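Local coordinates for protein SusD homolog (Bacteroides thetaiotaomicron, PDB 3SGH) that probably binds glycans at the outer membrane, as a SusD-like lipoprotein that would hand them to a partner transporter for uptake, at residues Arg109-Met113 with Tyr125-Lys129; Thr133-Tyr137 with Asn466-Val471. All coordinates share one frame; numbering follows the deposited sequence.

Contact 1: residues Arg109-Met113 with Tyr125-Lys129; sequences RVYGM and YTQMK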
loop_
_atom_site.group_PDB
_atom_site.type_symbol
_atom_site.label_atom_id
_atom_site.label_comp_id
_atom_site.label_asym_id
_atom_site.label_seq_id
_atom_site.Cartn_x
_atom_site.Cartn_y
_atom_site.Cartn_z
ATOM N N ARG A 109 -10.505 11.787 -2.003
ATOM C CA ARG A 109 -9.566 12.350 -2.979
ATOM C C ARG A 109 -8.143 12.279 -2.491
ATOM O O ARG A 109 -7.290 11.813 -3.197
ATOM C CB ARG A 109 -9.914 13.801 -3.252
ATOM C CG ARG A 109 -9.102 14.479 -4.347
ATOM C CD ARG A 109 -9.510 15.883 -4.460
ATOM N NE ARG A 109 -8.741 16.599 -5.475
ATOM C CZ ARG A 109 -8.490 17.897 -5.468
ATOM N NH1 ARG A 109 -8.834 18.671 -4.429
ATOM N NH2 ARG A 109 -7.815 18.399 -6.490
ATOM N N VAL A 110 -7.896 12.728 -1.252
ATOM C CA VAL A 110 -6.562 12.627 -0.699
ATOM C C VAL A 110 -6.117 11.149 -0.702
ATOM O O VAL A 110 -4.981 10.877 -1.054
ATOM C CB VAL A 110 -6.430 13.247 0.709
ATOM C CG1 VAL A 110 -5.069 12.793 1.383
ATOM C CG2 VAL A 110 -6.587 14.820 0.694
ATOM N N TYR A 111 -6.969 10.198 -0.316
ATOM C CA TYR A 111 -6.567 8.761 -0.239
ATOM C C TYR A 111 -6.072 8.278 -1.611
ATOM O O TYR A 111 -5.000 7.644 -1.751
ATOM C CB TYR A 111 -7.700 7.826 0.261
ATOM C CG TYR A 111 -7.106 6.499 0.671
ATOM C CD1 TYR A 111 -6.938 5.439 -0.255
ATOM C CD2 TYR A 111 -6.633 6.321 1.961
ATOM C CE1 TYR A 111 -6.325 4.243 0.152
ATOM C CE2 TYR A 111 -6.044 5.142 2.360
ATOM C CZ TYR A 111 -5.899 4.112 1.458
ATOM O OH TYR A 111 -5.262 2.962 1.879
ATOM N N GLY A 112 -6.820 8.638 -2.629
ATOM C CA GLY A 112 -6.540 8.191 -3.964
ATOM C C GLY A 112 -5.303 8.848 -4.519
ATOM O O GLY A 112 -4.496 8.209 -5.195
HETATM N N MSE A 113 -5.182 10.147 -4.270
HETATM C CA MSE A 113 -4.100 10.905 -4.848
HETATM C C MSE A 113 -2.780 10.718 -4.094
HETATM O O MSE A 113 -1.707 10.871 -4.692
HETATM C CB MSE A 113 -4.469 12.373 -4.964
HETATM C CG MSE A 113 -5.635 12.567 -5.993
HETATM SE SE MSE A 113 -5.161 11.962 -7.783
HETATM C CE MSE A 113 -6.549 10.675 -8.067
ATOM N N TYR A 125 -3.157 18.705 -9.038
ATOM C CA TYR A 125 -3.943 18.658 -7.818
ATOM C C TYR A 125 -4.477 20.064 -7.497
ATOM O O TYR A 125 -5.664 20.325 -7.747
ATOM C CB TYR A 125 -3.144 17.993 -6.671
ATOM C CG TYR A 125 -3.952 17.766 -5.405
ATOM C CD1 TYR A 125 -4.652 16.587 -5.206
ATOM C CD2 TYR A 125 -4.038 18.759 -4.431
ATOM C CE1 TYR A 125 -5.421 16.375 -4.061
ATOM C CE2 TYR A 125 -4.831 18.549 -3.266
ATOM C CZ TYR A 125 -5.516 17.350 -3.116
ATOM O OH TYR A 125 -6.297 17.131 -2.017
ATOM N N THR A 126 -3.613 20.968 -7.063
ATOM C CA THR A 126 -4.031 22.317 -6.648
ATOM C C THR A 126 -4.650 23.127 -7.768
ATOM O O THR A 126 -5.574 23.908 -7.528
ATOM C CB THR A 126 -2.877 23.113 -6.035
ATOM O OG1 THR A 126 -1.852 23.300 -7.004
ATOM C CG2 THR A 126 -2.276 22.386 -4.841
ATOM N N GLN A 127 -4.173 22.898 -8.986
ATOM C CA GLN A 127 -4.543 23.707 -10.148
ATOM C C GLN A 127 -5.663 23.089 -10.970
ATOM O O GLN A 127 -6.023 23.624 -12.004
ATOM C CB GLN A 127 -3.323 23.917 -11.047
ATOM C CG GLN A 127 -2.158 24.614 -10.355
ATOM C CD GLN A 127 -2.585 25.887 -9.683
ATOM O OE1 GLN A 127 -2.892 26.882 -10.349
ATOM N NE2 GLN A 127 -2.590 25.880 -8.357
HETATM N N MSE A 128 -6.206 21.954 -10.532
HETATM C CA MSE A 128 -7.309 21.360 -11.260
HETATM C C MSE A 128 -8.593 22.139 -11.108
HETATM O O MSE A 128 -8.893 22.672 -10.022
HETATM C CB MSE A 128 -7.525 19.962 -10.812
HETATM C CG MSE A 128 -6.376 19.130 -11.184
HETATM SE SE MSE A 128 -6.724 17.410 -10.500
HETATM C CE MSE A 128 -7.945 16.772 -11.836
ATOM N N LYS A 129 -9.326 22.223 -12.220
ATOM C CA LYS A 129 -10.625 22.878 -12.306
ATOM C C LYS A 129 -11.664 21.948 -12.956
ATOM O O LYS A 129 -11.355 21.221 -13.902
ATOM C CB LYS A 129 -10.518 24.164 -13.131
ATOM C CG LYS A 129 -9.612 25.230 -12.523
ATOM C CD LYS A 129 -9.601 26.542 -13.350
ATOM C CE LYS A 129 -8.396 27.449 -13.012
ATOM N NZ LYS A 129 -7.912 27.278 -11.576
HETATM O O HOH W 1 -8.884 16.810 -1.631
#
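Arg109 lays its guanidinium flat on the ring of Tyr125, the two planes only 12° apart and their centres 3.9 Å from one another. CZ stands over the ring face, which makes the stack a cation-pi pair as well, and NE comes down on the CE1 side of the ring, 3.6 Å from that carbon. NH2, still over the ring, also reaches the Tyr125 backbone O at 3.1 Å, a weak and strongly bent hydrogen bond, while in the modelled conformer SE of Met128 sits near the guanidinium plane at its edge. Val110 meets the far end of the tyrosine, CG2 to OH at 3.6 Å, and Met113 CB touches CE1 at 4.2 Å. A water donates to Tyr125 OH at 2.6 Å and takes a weak bond from Arg109 NH1.

With CG anti to the backbone N (chi1 -174°) and an extended chain after it, Arg109 reaches from helix 100-120 to the type I turn at Tyr125-Met128. Outside the pair, Tyr85 OH is hydrogen-bonded to Arg109 NE and Phe88 makes a second cation-pi contact. Tyr125 OH is hydrogen-bonded to Asp150 of helix 140-162, whose carboxylate also forms a long, weak ion pair with Arg109 NH1. A buried positive charge is thus met by two aromatic rings, a backbone carbonyl and a distant carboxylate, which together probably offset much of the cost of burying it.

Contact 2: residues Thr133-Tyr137 with Asn466-Val471; sequences TEAPY and NNKANV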
loop_
_atom_site.group_PDB
_atom_site.type_symbol
_atom_site.label_atom_id
_atom_site.label_comp_id
_atom_site.label_asym_id
_atom_site.label_seq_id
_atom_site.Cartn_x
_atom_site.Cartn_y
_atom_site.Cartn_z
ATOM N N THR A 133 -9.047 19.378 -18.942
ATOM C CA THR A 133 -7.969 18.349 -19.005
ATOM C C THR A 133 -6.583 18.934 -18.782
ATOM O O THR A 133 -5.724 18.293 -18.139
ATOM C CB THR A 133 -7.960 17.572 -20.338
ATOM O OG1 THR A 133 -9.156 16.792 -20.419
ATOM C CG2 THR A 133 -6.715 16.651 -20.438
ATOM N N GLU A 134 -6.359 20.146 -19.290
ATOM C CA GLU A 134 -5.014 20.671 -19.333
ATOM C C GLU A 134 -4.629 21.313 -18.012
ATOM O O GLU A 134 -4.369 22.500 -17.960
ATOM C CB GLU A 134 -4.833 21.635 -20.518
ATOM C CG GLU A 134 -5.022 20.898 -21.843
ATOM C CD GLU A 134 -4.762 21.730 -23.087
ATOM O OE1 GLU A 134 -4.380 22.932 -22.973
ATOM O OE2 GLU A 134 -4.946 21.152 -24.191
ATOM N N ALA A 135 -4.575 20.534 -16.935
ATOM C CA ALA A 135 -4.191 21.097 -15.645
ATOM C C ALA A 135 -2.687 21.030 -15.472
ATOM O O ALA A 135 -2.084 19.988 -15.696
ATOM C CB ALA A 135 -4.856 20.339 -14.482
ATOM N N PRO A 136 -2.081 22.117 -15.000
ATOM C CA PRO A 136 -0.691 22.037 -14.565
ATOM C C PRO A 136 -0.440 21.052 -13.438
ATOM O O PRO A 136 -1.337 20.756 -12.598
ATOM C CB PRO A 136 -0.380 23.475 -14.101
ATOM C CG PRO A 136 -1.304 24.308 -14.885
ATOM C CD PRO A 136 -2.583 23.499 -14.944
ATOM N N TYR A 137 0.775 20.519 -13.436
ATOM C CA TYR A 137 1.190 19.566 -12.406
ATOM C C TYR A 137 1.696 20.323 -11.186
ATOM O O TYR A 137 2.339 21.339 -11.323
ATOM C CB TYR A 137 2.295 18.624 -12.919
ATOM C CG TYR A 137 1.791 17.462 -13.783
ATOM C CD1 TYR A 137 0.946 17.681 -14.885
ATOM C CD2 TYR A 137 2.140 16.141 -13.487
ATOM C CE1 TYR A 137 0.488 16.611 -15.669
ATOM C CE2 TYR A 137 1.681 15.086 -14.271
ATOM C CZ TYR A 137 0.860 15.341 -15.375
ATOM O OH TYR A 137 0.387 14.311 -16.162
ATOM N N ASN A 466 -2.570 14.735 -24.578
ATOM C CA ASN A 466 -3.609 15.744 -24.325
ATOM C C ASN A 466 -3.280 16.845 -23.339
ATOM O O ASN A 466 -4.044 17.814 -23.212
ATOM C CB ASN A 466 -4.885 15.050 -23.876
ATOM C CG ASN A 466 -5.344 14.023 -24.884
ATOM O OD1 ASN A 466 -5.739 14.378 -25.997
ATOM N ND2 ASN A 466 -5.266 12.765 -24.515
ATOM N N ASN A 467 -2.176 16.698 -22.613
ATOM C CA ASN A 467 -1.758 17.698 -21.650
ATOM C C ASN A 467 -0.241 17.892 -21.783
ATOM O O ASN A 467 0.494 17.977 -20.792
ATOM C CB ASN A 467 -2.158 17.241 -20.251
ATOM C CG ASN A 467 -2.053 18.344 -19.194
ATOM O OD1 ASN A 467 -2.017 19.539 -19.502
ATOM N ND2 ASN A 467 -2.015 17.931 -17.929
ATOM N N LYS A 468 0.201 18.001 -23.034
ATOM C CA LYS A 468 1.607 17.926 -23.386
ATOM C C LYS A 468 2.548 18.946 -22.710
ATOM O O LYS A 468 3.577 18.568 -22.161
ATOM C CB LYS A 468 1.772 18.085 -24.889
ATOM C CG LYS A 468 3.199 17.794 -25.407
ATOM C CD LYS A 468 3.230 18.021 -26.934
ATOM C CE LYS A 468 4.632 18.046 -27.446
ATOM N NZ LYS A 468 5.290 16.745 -27.157
ATOM N N ALA A 469 2.217 20.220 -22.807
ATOM C CA ALA A 469 3.042 21.273 -22.216
ATOM C C ALA A 469 3.177 21.056 -20.698
ATOM O O ALA A 469 4.283 21.137 -20.146
ATOM C CB ALA A 469 2.450 22.733 -22.578
ATOM N N ASN A 470 2.089 20.703 -20.011
ATOM C CA ASN A 470 2.179 20.587 -18.561
ATOM C C ASN A 470 2.928 19.331 -18.118
ATOM O O ASN A 470 3.706 19.364 -17.178
ATOM C CB ASN A 470 0.781 20.649 -17.922
ATOM C CG ASN A 470 0.144 22.032 -18.046
ATOM O OD1 ASN A 470 0.836 23.024 -17.983
ATOM N ND2 ASN A 470 -1.173 22.095 -18.228
ATOM N N VAL A 471 2.703 18.214 -18.805
ATOM C CA VAL A 471 3.436 16.993 -18.446
ATOM C C VAL A 471 4.938 17.152 -18.754
ATOM O O VAL A 471 5.770 16.700 -18.014
ATOM C CB VAL A 471 2.805 15.696 -19.016
ATOM C CG1 VAL A 471 3.105 15.486 -20.442
ATOM C CG2 VAL A 471 3.274 14.488 -18.130
HETATM O O HOH W 2 -6.493 18.516 -24.098
HETATM O O HOH W 3 -3.027 24.561 -18.772
HETATM O O HOH W 4 2.882 21.134 -15.261
#
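Asn467 carries its CG anti to the backbone N (chi1 -167°), which sends the amide across to the backbone of Ala135, whereas Asn470, with CG anti to its carbonyl carbon (chi1 -69°), lies alongside Pro136 and points the same way. ND2 of Asn467 gives a nearly straight hydrogen bond to Ala135 O, 3.0 Å long at 173°; the acceptor lies close to the amide plane, while the donor is tilted from the plane of the carbonyl. The same nitrogen meets the edge of the Tyr137 ring at CE1, 3.6 Å away. On the other side of the amide, OD1 takes a bond on a lone pair from Asn470 ND2 at 3.0 Å, which couples the two asparagines.

Asn467 is the N-cap residue of helix 468-477, though its side chain is spent on the loop rather than on capping, and Glu134 opposite is the centre of an inverse gamma turn. In this largely helical SusD-like fold, the first turn of a late helix thereby meets the loop ahead of helix 140-162. Were Asn467 replaced by an alanine, Ala135 O would probably lose this donor and the Asn470 amide one of its holds, with a water still on ND2.

Val471 closes the inner end: its CA lies over one face of Tyr137, and CG2 packs on OH at 3.5 Å. Glu463 takes hydrogen bonds from both Tyr137 OH and Asn467 ND2. Two waters bridge the segments: one joins Glu134 O to Asn470 ND2, and another accepts from Tyr137 N and donates to Asn470 O.

How the contacts relate
From the N terminus, helix 100-120 supplies the first half of contact 1, and the chain closes a short loop onto it at 125-129. A few residues on, within the same connection to helix 140-162, the segment 133-137 opens contact 2, which closes only after 328 intervening residues, at helix 468-477. The two are in series, neither nested nor crossed, with centres about 14 Å apart. They touch directly: in the conformers modelled, Met128 CG packs on Ala135 CB at 3.8 Å, and Gln127 CB on Pro136 CD. One connection is therefore tied inward to an early helix and outward to the late helical pair 461-466 and 468-477.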